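Cell Inhibiting Factor (CifBp) (Burkholderia pseudomallei, PDB 3GQM) deamidates a glutamine side chain of host NEDD8 to glutamate, which shuts down cullin-RING ubiquitin ligases and blocks the host cell cycle. Local coordinates at residues T31-T36 with Y176-D181; E137-L142 with G171-Y176; V150-G155 with F161-P166; N210-K215 with S231-D236. All coordinates share one frame; numbering follows the deposited sequence.

From the N terminus, helix 29-42 comes first, and contact 1 ties it to strand 176-178, closing the longest loop of the four. Within that span lies contact 2, joining the end of helix 135-139 to the loop that leads into the same strand; the two share Tyr176. Contact 3, the hairpin of strands 147-154 and 159-165, lies within contact 2 in turn. Contact 4 opens only after contact 1 has closed and brings the ends of helices 206-212 and 222-233 together. Cross-links bind the set: Arg33 of contact 1 bridges to Asp164 of contact 3, and Leu233 of contact 4 reaches Phe161 and Gln179.

Contact 1: T31-T36 with Y176-D181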
loop_
_atom_site.group_PDB
_atom_site.type_symbol
_atom_site.label_atom_id
_atom_site.label_comp_id
_atom_site.label_asym_id
_atom_site.label_seq_id
_atom_site.Cartn_x
_atom_site.Cartn_y
_atom_site.Cartn_z
ATOM N N THR A 31 -5.194 -18.641 -2.338
ATOM C CA THR A 31 -5.204 -19.145 -0.992
ATOM C C THR A 31 -3.857 -18.899 -0.294
ATOM O O THR A 31 -3.810 -18.508 0.867
ATOM C CB THR A 31 -5.511 -20.682 -1.025
ATOM O OG1 THR A 31 -6.820 -20.866 -1.597
ATOM C CG2 THR A 31 -5.464 -21.251 0.368
ATOM N N LEU A 32 -2.757 -19.124 -1.001
ATOM C CA LEU A 32 -1.429 -18.914 -0.392
ATOM C C LEU A 32 -1.149 -17.421 -0.118
ATOM O O LEU A 32 -0.599 -17.054 0.909
ATOM C CB LEU A 32 -0.339 -19.443 -1.324
ATOM C CG LEU A 32 -0.300 -20.979 -1.522
ATOM C CD1 LEU A 32 0.662 -21.323 -2.631
ATOM C CD2 LEU A 32 0.094 -21.647 -0.244
ATOM N N ARG A 33 -1.480 -16.595 -1.103
ATOM C CA ARG A 33 -1.387 -15.125 -1.023
ATOM C C ARG A 33 -2.081 -14.700 0.263
ATOM O O ARG A 33 -1.504 -13.999 1.130
ATOM C CB ARG A 33 -2.086 -14.527 -2.273
ATOM C CG ARG A 33 -2.008 -13.027 -2.398
ATOM C CD ARG A 33 -2.729 -12.488 -3.670
ATOM N NE ARG A 33 -2.764 -11.024 -3.561
ATOM C CZ ARG A 33 -3.628 -10.331 -2.834
ATOM N NH1 ARG A 33 -4.640 -10.938 -2.202
ATOM N NH2 ARG A 33 -3.535 -9.000 -2.805
ATOM N N LYS A 34 -3.299 -15.177 0.435
ATOM C CA LYS A 34 -4.092 -14.805 1.621
ATOM C C LYS A 34 -3.391 -15.164 2.926
ATOM O O LYS A 34 -3.304 -14.348 3.862
ATOM C CB LYS A 34 -5.497 -15.422 1.506
ATOM C CG LYS A 34 -6.358 -15.298 2.767
ATOM C CD LYS A 34 -7.742 -15.804 2.406
ATOM C CE LYS A 34 -8.547 -16.216 3.628
ATOM N NZ LYS A 34 -8.995 -15.024 4.405
ATOM N N ALA A 35 -2.874 -16.397 2.986
ATOM C CA ALA A 35 -2.079 -16.814 4.126
ATOM C C ALA A 35 -0.779 -16.032 4.336
ATOM O O ALA A 35 -0.432 -15.756 5.445
ATOM C CB ALA A 35 -1.784 -18.346 4.060
ATOM N N THR A 36 -0.042 -15.719 3.285
ATOM C CA THR A 36 1.160 -14.901 3.421
ATOM C C THR A 36 0.791 -13.522 4.026
ATOM O O THR A 36 1.347 -13.059 5.067
ATOM C CB THR A 36 1.843 -14.718 2.024
ATOM O OG1 THR A 36 2.238 -15.985 1.509
ATOM C CG2 THR A 36 3.106 -13.826 2.079
ATOM N N TYR A 176 -6.679 -7.130 -6.647
ATOM C CA TYR A 176 -6.939 -6.923 -5.244
ATOM C C TYR A 176 -6.342 -5.566 -4.826
ATOM O O TYR A 176 -5.355 -5.110 -5.430
ATOM C CB TYR A 176 -6.244 -8.024 -4.451
ATOM C CG TYR A 176 -6.692 -9.403 -4.881
ATOM C CD1 TYR A 176 -7.866 -9.965 -4.354
ATOM C CD2 TYR A 176 -5.974 -10.123 -5.812
ATOM C CE1 TYR A 176 -8.286 -11.230 -4.720
ATOM C CE2 TYR A 176 -6.396 -11.391 -6.216
ATOM C CZ TYR A 176 -7.549 -11.945 -5.646
ATOM O OH TYR A 176 -7.981 -13.179 -6.053
ATOM N N ILE A 177 -6.930 -4.944 -3.804
ATOM C CA ILE A 177 -6.433 -3.689 -3.254
ATOM C C ILE A 177 -5.609 -3.936 -1.997
ATOM O O ILE A 177 -6.004 -4.708 -1.127
ATOM C CB ILE A 177 -7.601 -2.675 -2.909
ATOM C CG1 ILE A 177 -8.490 -2.451 -4.161
ATOM C CG2 ILE A 177 -7.030 -1.282 -2.257
ATOM C CD1 ILE A 177 -7.732 -1.696 -5.266
ATOM N N ILE A 178 -4.478 -3.251 -1.897
ATOM C CA ILE A 178 -3.751 -3.146 -0.634
ATOM C C ILE A 178 -3.575 -1.646 -0.315
ATOM O O ILE A 178 -3.122 -0.892 -1.161
ATOM C CB ILE A 178 -2.385 -3.855 -0.736
ATOM C CG1 ILE A 178 -2.571 -5.290 -1.253
ATOM C CG2 ILE A 178 -1.620 -3.858 0.633
ATOM C CD1 ILE A 178 -1.253 -6.101 -1.393
ATOM N N GLN A 179 -3.977 -1.206 0.874
ATOM C CA GLN A 179 -3.851 0.220 1.238
ATOM C C GLN A 179 -3.900 0.370 2.740
ATOM O O GLN A 179 -4.317 -0.569 3.470
ATOM C CB GLN A 179 -5.043 1.002 0.647
ATOM C CG GLN A 179 -6.373 0.647 1.414
ATOM C CD GLN A 179 -7.574 1.505 0.948
ATOM O OE1 GLN A 179 -7.410 2.667 0.515
ATOM N NE2 GLN A 179 -8.785 0.928 1.036
ATOM N N SER A 180 -3.498 1.548 3.221
ATOM C CA SER A 180 -3.930 2.004 4.545
ATOM C C SER A 180 -4.376 3.441 4.282
ATOM O O SER A 180 -4.037 3.962 3.244
ATOM C CB SER A 180 -2.750 2.024 5.518
ATOM O OG SER A 180 -1.749 2.916 5.028
ATOM N N ASP A 181 -5.081 4.073 5.230
ATOM C CA ASP A 181 -5.540 5.492 5.088
ATOM C C ASP A 181 -5.758 6.054 6.506
ATOM O O ASP A 181 -6.470 5.471 7.306
ATOM C CB ASP A 181 -6.870 5.496 4.298
ATOM C CG ASP A 181 -7.257 6.866 3.673
ATOM O OD1 ASP A 181 -7.051 7.956 4.268
ATOM O OD2 ASP A 181 -7.846 6.814 2.556
HETATM O O HOH W 1 -4.980 -7.482 -1.013
#
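Arg33 lays its guanidinium flat on the ring of Tyr176, with the two planes 19° apart and their centres 4.3 Å from each other. The stack is offset, and as a cation-pi contact it is off-centre: NH1 of Arg33 sits above the CG side of the Tyr176 ring, 3.7 Å from CG, while NH2 of Arg33 comes within 3.3 Å of Tyr176 CB. Helix 29-42 lies well back from the strand, and the arginine bridges the gap because its chain is extended from CG to NE, with CG anti to the backbone N (chi1 -176°). This long side chain ties the N-terminal helix to strand 176-178, an outermost strand of the four-stranded antiparallel sheet, whose chain runs on into Gln179, assigned to the active site.

The polar contacts hold the guanidinium in place. A water in its plane accepts from Arg33 NH2 at 2.8 Å and donates to Ile177 O at 3.0 Å, linking side chain to strand backbone. Arg33 NE makes a salt bridge with Asp164 OD2, which probably compensates most of the buried charge, and Arg33 NH1 donates to Gly200 O. The Ile178 methyl CD1 comes obliquely to 4.0 Å from Arg33 NH2.

Contact 2: E137-L142 with G171-Y176; sequences EHVNTL and GPRTAY
Following helix 135-139, a type I beta turn runs from Val139 to Leu142, and the side chains of these two residues meet Arg173 from the loop between strands 159-165 and 176-178. The turn is closed by the backbone bond from Leu142 N to Val139 O. Just ahead of it, His138 O accepts from both Thr141 N and Thr141 OG1, the hydroxyl at 2.8 Å from His138 O, in the carbonyl plane and on a lone pair.

Across the contact Arg173 is touched at two places. Its aliphatic part meets Val139, CD lying 3.9 Å from Val139 CG1, with Arg173 CG only slightly farther from the same methyl. Its far end comes to Leu142, where NH2 of Arg173 is 4.0 Å from Leu142 CB. Bends at chi2 (107°) and chi3 (-103°) turn the chain aside after CG, so that CD can rest against the valine while the guanidinium comes up obliquely to Leu142. Leu206 of helix 206-212 touches both Val139 and Arg173.

NH1 and NH2 of Arg173 turn to the backbone just beyond the turn: NH1 donates to Lys146 O and NH2 to Asp143 O. With no hydrogen bond or salt bridge between the segments, Arg173 joins them by van der Waals contact, while these two bonds to carbonyls of the following loop probably fix the position of its guanidinium.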
loop_
_atom_site.group_PDB
_atom_site.type_symbol
_atom_site.label_atom_id
_atom_site.label_comp_id
_atom_site.label_asym_id
_atom_site.label_seq_id
_atom_site.Cartn_x
_atom_site.Cartn_y
_atom_site.Cartn_z
ATOM N N GLU A 137 -5.889 0.412 -20.670
ATOM C CA GLU A 137 -4.931 0.400 -21.758
ATOM C C GLU A 137 -3.702 -0.309 -21.248
ATOM O O GLU A 137 -3.214 -1.265 -21.870
ATOM C CB GLU A 137 -4.553 1.831 -22.179
ATOM C CG GLU A 137 -3.725 1.874 -23.441
ATOM C CD GLU A 137 -3.326 3.282 -23.899
ATOM O OE1 GLU A 137 -3.672 4.285 -23.224
ATOM O OE2 GLU A 137 -2.648 3.367 -24.954
ATOM N N HIS A 138 -3.226 0.156 -20.092
ATOM C CA HIS A 138 -2.012 -0.392 -19.504
ATOM C C HIS A 138 -2.102 -1.886 -19.159
ATOM O O HIS A 138 -1.239 -2.659 -19.562
ATOM C CB HIS A 138 -1.552 0.427 -18.302
ATOM C CG HIS A 138 -0.249 -0.046 -17.753
ATOM N ND1 HIS A 138 0.948 0.174 -18.399
ATOM C CD2 HIS A 138 0.042 -0.788 -16.658
ATOM C CE1 HIS A 138 1.924 -0.388 -17.711
ATOM N NE2 HIS A 138 1.402 -0.970 -16.646
ATOM N N VAL A 139 -3.158 -2.292 -18.458
ATOM C CA VAL A 139 -3.333 -3.705 -18.076
ATOM C C VAL A 139 -3.354 -4.600 -19.307
ATOM O O VAL A 139 -2.786 -5.689 -19.298
ATOM C CB VAL A 139 -4.623 -3.968 -17.205
ATOM C CG1 VAL A 139 -4.792 -5.472 -16.893
ATOM C CG2 VAL A 139 -4.571 -3.190 -15.884
ATOM N N ASN A 140 -3.979 -4.123 -20.381
ATOM C CA ASN A 140 -4.023 -4.890 -21.618
ATOM C C ASN A 140 -2.666 -5.131 -22.263
ATOM O O ASN A 140 -2.576 -5.944 -23.165
ATOM C CB ASN A 140 -4.956 -4.240 -22.633
ATOM C CG ASN A 140 -6.407 -4.416 -22.267
ATOM O OD1 ASN A 140 -6.770 -5.320 -21.490
ATOM N ND2 ASN A 140 -7.258 -3.545 -22.810
ATOM N N THR A 141 -1.625 -4.434 -21.801
ATOM C CA THR A 141 -0.273 -4.677 -22.303
ATOM C C THR A 141 0.538 -5.648 -21.428
ATOM O O THR A 141 1.612 -6.080 -21.820
ATOM C CB THR A 141 0.507 -3.359 -22.508
ATOM O OG1 THR A 141 1.007 -2.880 -21.244
ATOM C CG2 THR A 141 -0.394 -2.300 -23.148
ATOM N N LEU A 142 0.014 -6.014 -20.255
ATOM C CA LEU A 142 0.749 -6.849 -19.295
ATOM C C LEU A 142 0.754 -8.342 -19.636
ATOM O O LEU A 142 -0.245 -8.881 -20.094
ATOM C CB LEU A 142 0.187 -6.628 -17.881
ATOM C CG LEU A 142 0.129 -5.182 -17.367
ATOM C CD1 LEU A 142 -0.316 -5.123 -15.921
ATOM C CD2 LEU A 142 1.433 -4.505 -17.525
ATOM N N GLY A 171 -7.747 -18.794 -14.962
ATOM C CA GLY A 171 -8.650 -17.838 -14.324
ATOM C C GLY A 171 -8.548 -16.474 -14.993
ATOM O O GLY A 171 -7.599 -16.208 -15.761
ATOM N N PRO A 172 -9.506 -15.587 -14.682
ATOM C CA PRO A 172 -9.530 -14.232 -15.256
ATOM C C PRO A 172 -8.426 -13.380 -14.607
ATOM O O PRO A 172 -7.942 -13.747 -13.524
ATOM C CB PRO A 172 -10.931 -13.730 -14.871
ATOM C CG PRO A 172 -11.267 -14.491 -13.562
ATOM C CD PRO A 172 -10.347 -15.693 -13.467
ATOM N N ARG A 173 -7.991 -12.315 -15.280
ATOM C CA ARG A 173 -7.111 -11.292 -14.678
ATOM C C ARG A 173 -7.920 -10.670 -13.546
ATOM O O ARG A 173 -9.020 -10.149 -13.763
ATOM C CB ARG A 173 -6.742 -10.201 -15.694
ATOM C CG ARG A 173 -5.794 -9.063 -15.218
ATOM C CD ARG A 173 -4.343 -9.201 -15.844
ATOM N NE ARG A 173 -3.422 -9.744 -14.847
ATOM C CZ ARG A 173 -2.131 -10.037 -15.027
ATOM N NH1 ARG A 173 -1.435 -10.507 -13.998
ATOM N NH2 ARG A 173 -1.534 -9.875 -16.213
ATOM N N THR A 174 -7.355 -10.747 -12.355
ATOM C CA THR A 174 -8.024 -10.470 -11.103
ATOM C C THR A 174 -7.184 -9.446 -10.387
ATOM O O THR A 174 -5.970 -9.425 -10.558
ATOM C CB THR A 174 -8.069 -11.752 -10.252
ATOM O OG1 THR A 174 -8.683 -12.767 -11.036
ATOM C CG2 THR A 174 -8.869 -11.567 -8.987
ATOM N N ALA A 175 -7.850 -8.582 -9.625
ATOM C CA ALA A 175 -7.206 -7.455 -8.982
ATOM C C ALA A 175 -7.621 -7.435 -7.532
ATOM O O ALA A 175 -8.787 -7.646 -7.233
ATOM C CB ALA A 175 -7.639 -6.145 -9.660
ATOM N N TYR A 176 -6.679 -7.130 -6.647
ATOM C CA TYR A 176 -6.939 -6.923 -5.244
ATOM C C TYR A 176 -6.342 -5.566 -4.826
ATOM O O TYR A 176 -5.355 -5.110 -5.430
ATOM C CB TYR A 176 -6.244 -8.024 -4.451
ATOM C CG TYR A 176 -6.692 -9.403 -4.881
ATOM C CD1 TYR A 176 -7.866 -9.965 -4.354
ATOM C CD2 TYR A 176 -5.974 -10.123 -5.812
ATOM C CE1 TYR A 176 -8.286 -11.230 -4.720
ATOM C CE2 TYR A 176 -6.396 -11.391 -6.216
ATOM C CZ TYR A 176 -7.549 -11.945 -5.646
ATOM O OH TYR A 176 -7.981 -13.179 -6.053
#

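Contact 3: V150-G155 with F161-P166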
loop_
_atom_site.group_PDB
_atom_site.type_symbol
_atom_site.label_atom_id
_atom_site.label_comp_id
_atom_site.label_asym_id
_atom_site.label_seq_id
_atom_site.Cartn_x
_atom_site.Cartn_y
_atom_site.Cartn_z
ATOM N N VAL A 150 0.666 -2.694 -9.103
ATOM C CA VAL A 150 0.595 -1.331 -9.617
ATOM C C VAL A 150 0.509 -0.423 -8.433
ATOM O O VAL A 150 -0.309 -0.637 -7.539
ATOM C CB VAL A 150 -0.664 -1.096 -10.460
ATOM C CG1 VAL A 150 -0.786 0.356 -10.861
ATOM C CG2 VAL A 150 -0.653 -2.004 -11.711
ATOM N N ILE A 151 1.385 0.569 -8.391
ATOM C CA ILE A 151 1.347 1.528 -7.293
ATOM C C ILE A 151 0.682 2.787 -7.835
ATOM O O ILE A 151 1.034 3.309 -8.923
ATOM C CB ILE A 151 2.766 1.774 -6.630
ATOM C CG1 ILE A 151 2.673 2.804 -5.494
ATOM C CG2 ILE A 151 3.845 2.072 -7.710
ATOM C CD1 ILE A 151 3.867 2.743 -4.438
ATOM N N VAL A 152 -0.292 3.265 -7.076
ATOM C CA VAL A 152 -1.100 4.360 -7.554
ATOM C C VAL A 152 -0.928 5.548 -6.668
ATOM O O VAL A 152 -1.088 5.480 -5.423
ATOM C CB VAL A 152 -2.633 3.959 -7.623
ATOM C CG1 VAL A 152 -3.512 5.126 -8.167
ATOM C CG2 VAL A 152 -2.794 2.757 -8.472
ATOM N N ASN A 153 -0.635 6.653 -7.330
ATOM C CA ASN A 153 -0.567 7.928 -6.699
ATOM C C ASN A 153 -1.746 8.809 -7.191
ATOM O O ASN A 153 -1.696 9.443 -8.240
ATOM C CB ASN A 153 0.828 8.557 -6.935
ATOM C CG ASN A 153 1.033 9.808 -6.104
ATOM O OD1 ASN A 153 0.080 10.483 -5.752
ATOM N ND2 ASN A 153 2.275 10.124 -5.798
ATOM N N ASP A 154 -2.817 8.812 -6.405
ATOM C CA ASP A 154 -4.061 9.455 -6.781
ATOM C C ASP A 154 -4.243 10.841 -6.197
ATOM O O ASP A 154 -4.692 10.959 -5.041
ATOM C CB ASP A 154 -5.253 8.562 -6.356
ATOM C CG ASP A 154 -6.559 8.968 -7.063
ATOM O OD1 ASP A 154 -6.874 10.208 -7.084
ATOM O OD2 ASP A 154 -7.233 8.050 -7.618
ATOM N N GLY A 155 -3.911 11.888 -6.989
ATOM C CA GLY A 155 -4.106 13.322 -6.595
ATOM C C GLY A 155 -5.552 13.810 -6.341
ATOM O O GLY A 155 -5.787 14.823 -5.656
ATOM N N PHE A 161 -1.959 3.832 -3.015
ATOM C CA PHE A 161 -2.415 2.490 -2.701
ATOM C C PHE A 161 -1.896 1.536 -3.789
ATOM O O PHE A 161 -1.390 1.946 -4.809
ATOM C CB PHE A 161 -3.976 2.432 -2.549
ATOM C CG PHE A 161 -4.744 2.727 -3.827
ATOM C CD1 PHE A 161 -5.159 1.699 -4.653
ATOM C CD2 PHE A 161 -5.101 4.039 -4.161
ATOM C CE1 PHE A 161 -5.887 1.957 -5.853
ATOM C CE2 PHE A 161 -5.834 4.330 -5.319
ATOM C CZ PHE A 161 -6.235 3.263 -6.187
ATOM N N LEU A 162 -2.038 0.252 -3.562
ATOM C CA LEU A 162 -1.560 -0.739 -4.512
ATOM C C LEU A 162 -2.734 -1.536 -5.100
ATOM O O LEU A 162 -3.709 -1.793 -4.419
ATOM C CB LEU A 162 -0.626 -1.704 -3.788
ATOM C CG LEU A 162 0.606 -1.165 -3.049
ATOM C CD1 LEU A 162 1.427 -2.358 -2.440
ATOM C CD2 LEU A 162 1.500 -0.437 -4.031
ATOM N N ILE A 163 -2.589 -1.900 -6.368
ATOM C CA ILE A 163 -3.415 -2.890 -7.015
ATOM C C ILE A 163 -2.544 -4.112 -7.297
ATOM O O ILE A 163 -1.574 -4.001 -8.030
ATOM C CB ILE A 163 -3.964 -2.363 -8.358
ATOM C CG1 ILE A 163 -4.824 -1.115 -8.093
ATOM C CG2 ILE A 163 -4.816 -3.449 -8.985
ATOM C CD1 ILE A 163 -4.985 -0.164 -9.272
ATOM N N ASP A 164 -2.890 -5.255 -6.704
ATOM C CA ASP A 164 -2.177 -6.497 -6.932
ATOM C C ASP A 164 -2.853 -7.283 -8.092
ATOM O O ASP A 164 -4.067 -7.515 -8.066
ATOM C CB ASP A 164 -2.229 -7.297 -5.646
ATOM C CG ASP A 164 -1.293 -8.510 -5.659
ATOM O OD1 ASP A 164 -0.628 -8.780 -6.662
ATOM O OD2 ASP A 164 -1.259 -9.220 -4.653
ATOM N N LEU A 165 -2.082 -7.637 -9.094
ATOM C CA LEU A 165 -2.574 -8.382 -10.276
ATOM C C LEU A 165 -1.839 -9.726 -10.403
ATOM O O LEU A 165 -0.985 -9.896 -11.279
ATOM C CB LEU A 165 -2.351 -7.550 -11.560
ATOM C CG LEU A 165 -2.985 -6.153 -11.545
ATOM C CD1 LEU A 165 -2.415 -5.259 -12.639
ATOM C CD2 LEU A 165 -4.501 -6.239 -11.730
ATOM N N PRO A 166 -2.148 -10.681 -9.528
ATOM C CA PRO A 166 -1.409 -11.935 -9.661
ATOM C C PRO A 166 -1.867 -12.680 -10.891
ATOM O O PRO A 166 -3.022 -12.537 -11.284
ATOM C CB PRO A 166 -1.800 -12.734 -8.409
ATOM C CG PRO A 166 -3.070 -12.106 -7.879
ATOM C CD PRO A 166 -3.190 -10.714 -8.480
#
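Val152 presents its CB to one face of the Phe161 ring in a CH-pi contact, 4.0 Å from the centroid and 14° off the ring normal, displaced somewhat toward the rim. Asp154 approaches the same ring obliquely, its CB 4.4 Å from Phe161 CE2. These residues belong to the beta hairpin of strands 147-154 and 159-165, the central pair of the antiparallel sheet, and the ring lies close to His159 and Gln179, both assigned to the active site. Phe161 CG sits between the backbone N and the carbonyl carbon (chi1 65°), which swings the ring alongside Val152.

Two hydrogen-bonded pairs, Val150 with Ile163 and Val152 with Phe161, enclose the non-hydrogen-bonded pair Ile151 with Leu162. Val150 N donates to Ile163 O at 2.8 Å and receives Ile163 N on its own oxygen; both bonds are nearly straight. Val152 and Phe161 exchange the other two.

On the sheet face carrying Val150, Val152, Phe161 and Ile163, the valines meet their diagonal neighbours: Val152 CG2 lies 3.7 Å from Ile163 CD1, and Val150 CG2 is 3.8 Å from Leu165 CD1. Ile163 also touches Leu213 here. Ile151 and Leu162 take the opposite face, against helix 104-116, which holds the assigned active-site Cys104. There Leu162 CD2 packs 3.6 Å from Ile151 CB, with Ile151 CG1 almost as near. Between the strands, Leu162 CA makes a CA-H...O contact with Val150 O at 3.3 Å.

Contact 4: N210-K215 with S231-D236; sequences NQLLSK and SILQID
Leu212 and Ile232 point toward each other from the ends of two helices and slant past one another, one branch of the leucine meeting the end of the isoleucine. The closest approach is 3.6 Å, from Leu212 CD2 to Ile232 CD1, and that same Ile232 methyl also rests 3.7 Å from Leu212 CB. The Ile232 CD1 methyl thus sits in the angle between Leu212 CB and CD2, with Ile232 CG2 adding a looser touch on CD2. Ile232 carries CG1 anti to the carbonyl carbon (chi1 -62°), and its chain then extends fully, sending CD1 across to the other helix.

Leu233 meets Leu212 at about a right angle. Its CD1 stands 4.1 Å from Leu212 CD2, so a single leucine methyl is shared by two consecutive residues of helix 222-233. No hydrogen bond crosses between the segments, and the contact is purely apolar and buried.

Both helices end here: Leu213 and Gln234 are the first residues to leave helical backbone angles. After the first helix, Ser214 turns back on Gln211, its N and OG reaching Gln211 O from the same face of the carbonyl plane, OG at 2.8 Å. Leu212 O accepts from Arg156, while Ile232 and Leu233 both touch Ile177 of strand 176-178.

The C-terminal ends of two helices pack together here against the sheet strand 176-178 and next to the assigned active site: Leu233 O accepts from Gln179 NE2, and the Leu233 side chain lies close to those of Gln179 and His159.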
loop_
_atom_site.group_PDB
_atom_site.type_symbol
_atom_site.label_atom_id
_atom_site.label_comp_id
_atom_site.label_asym_id
_atom_site.label_seq_id
_atom_site.Cartn_x
_atom_site.Cartn_y
_atom_site.Cartn_z
ATOM N N ASN A 210 -10.933 0.786 -13.812
ATOM C CA ASN A 210 -10.700 1.595 -14.998
ATOM C C ASN A 210 -11.449 2.933 -14.953
ATOM O O ASN A 210 -10.889 3.980 -15.314
ATOM C CB ASN A 210 -11.045 0.866 -16.270
ATOM C CG ASN A 210 -10.590 1.648 -17.472
ATOM O OD1 ASN A 210 -9.396 2.020 -17.561
ATOM N ND2 ASN A 210 -11.536 2.002 -18.360
ATOM N N GLN A 211 -12.685 2.899 -14.458
ATOM C CA GLN A 211 -13.505 4.110 -14.296
ATOM C C GLN A 211 -12.970 5.036 -13.216
ATOM O O GLN A 211 -12.882 6.272 -13.425
ATOM C CB GLN A 211 -14.970 3.743 -13.955
ATOM C CG GLN A 211 -15.758 3.261 -15.149
ATOM C CD GLN A 211 -16.979 2.398 -14.764
ATOM O OE1 GLN A 211 -17.140 1.283 -15.254
ATOM N NE2 GLN A 211 -17.835 2.919 -13.896
ATOM N N LEU A 212 -12.639 4.464 -12.052
ATOM C CA LEU A 212 -12.037 5.222 -10.968
ATOM C C LEU A 212 -10.801 5.950 -11.440
ATOM O O LEU A 212 -10.587 7.114 -11.111
ATOM C CB LEU A 212 -11.674 4.321 -9.753
ATOM C CG LEU A 212 -10.783 4.946 -8.674
ATOM C CD1 LEU A 212 -11.297 6.360 -8.225
ATOM C CD2 LEU A 212 -10.633 4.014 -7.415
ATOM N N LEU A 213 -9.971 5.255 -12.187
ATOM C CA LEU A 213 -8.653 5.737 -12.494
ATOM C C LEU A 213 -8.684 6.618 -13.749
ATOM O O LEU A 213 -7.671 7.003 -14.235
ATOM C CB LEU A 213 -7.657 4.549 -12.627
ATOM C CG LEU A 213 -6.752 4.105 -11.409
ATOM C CD1 LEU A 213 -7.315 4.381 -10.088
ATOM C CD2 LEU A 213 -6.262 2.629 -11.445
ATOM N N SER A 214 -9.831 6.999 -14.266
ATOM C CA SER A 214 -9.767 7.737 -15.523
ATOM C C SER A 214 -9.756 9.223 -15.242
ATOM O O SER A 214 -10.110 9.682 -14.142
ATOM C CB SER A 214 -10.950 7.387 -16.417
ATOM O OG SER A 214 -12.146 7.669 -15.737
ATOM N N LYS A 215 -9.376 9.982 -16.259
ATOM C CA LYS A 215 -9.509 11.427 -16.175
ATOM C C LYS A 215 -10.959 11.815 -15.922
ATOM O O LYS A 215 -11.241 12.683 -15.128
ATOM C CB LYS A 215 -9.026 12.069 -17.479
ATOM C CG LYS A 215 -7.560 12.276 -17.482
ATOM N N SER A 231 -16.966 1.088 -3.245
ATOM C CA SER A 231 -16.878 -0.291 -3.716
ATOM C C SER A 231 -15.432 -0.804 -3.800
ATOM O O SER A 231 -15.142 -1.944 -3.448
ATOM C CB SER A 231 -17.618 -0.423 -5.042
ATOM O OG SER A 231 -17.214 -1.584 -5.690
ATOM N N ILE A 232 -14.518 0.065 -4.220
ATOM C CA ILE A 232 -13.163 -0.296 -4.424
ATOM C C ILE A 232 -12.337 -0.107 -3.126
ATOM O O ILE A 232 -11.465 -0.890 -2.844
ATOM C CB ILE A 232 -12.565 0.582 -5.565
ATOM C CG1 ILE A 232 -13.318 0.335 -6.877
ATOM C CG2 ILE A 232 -11.086 0.292 -5.763
ATOM C CD1 ILE A 232 -12.781 1.231 -8.108
ATOM N N LEU A 233 -12.601 0.950 -2.368
ATOM C CA LEU A 233 -11.657 1.416 -1.341
ATOM C C LEU A 233 -12.241 1.469 0.069
ATOM O O LEU A 233 -11.511 1.754 1.012
ATOM C CB LEU A 233 -11.033 2.796 -1.733
ATOM C CG LEU A 233 -10.209 2.789 -3.050
ATOM C CD1 LEU A 233 -9.737 4.181 -3.430
ATOM C CD2 LEU A 233 -9.001 1.795 -3.027
ATOM N N GLN A 234 -13.536 1.197 0.247
ATOM C CA GLN A 234 -14.078 1.311 1.613
ATOM C C GLN A 234 -14.366 -0.096 2.151
ATOM O O GLN A 234 -14.908 -0.944 1.442
ATOM C CB GLN A 234 -15.336 2.198 1.646
ATOM C CG GLN A 234 -15.633 2.801 2.993
ATOM C CD GLN A 234 -16.410 1.884 3.921
ATOM O OE1 GLN A 234 -17.272 1.112 3.476
ATOM N NE2 GLN A 234 -16.132 1.992 5.239
ATOM N N ILE A 235 -13.993 -0.307 3.403
ATOM C CA ILE A 235 -13.864 -1.617 3.985
ATOM C C ILE A 235 -15.207 -2.352 4.077
ATOM O O ILE A 235 -15.244 -3.556 4.030
ATOM C CB ILE A 235 -13.112 -1.533 5.363
ATOM C CG1 ILE A 235 -12.332 -2.849 5.644
ATOM C CG2 ILE A 235 -14.066 -1.000 6.514
ATOM C CD1 ILE A 235 -11.747 -2.974 7.049
ATOM N N ASP A 236 -16.303 -1.601 4.207
ATOM C CA ASP A 236 -17.640 -2.188 4.177
ATOM C C ASP A 236 -18.385 -1.890 2.885
ATOM O O ASP A 236 -19.577 -2.156 2.808
ATOM C CB ASP A 236 -18.467 -1.722 5.371
ATOM C CG ASP A 236 -17.964 -2.306 6.665
ATOM O OD1 ASP A 236 -17.855 -3.548 6.762
ATOM O OD2 ASP A 236 -17.625 -1.529 7.578
#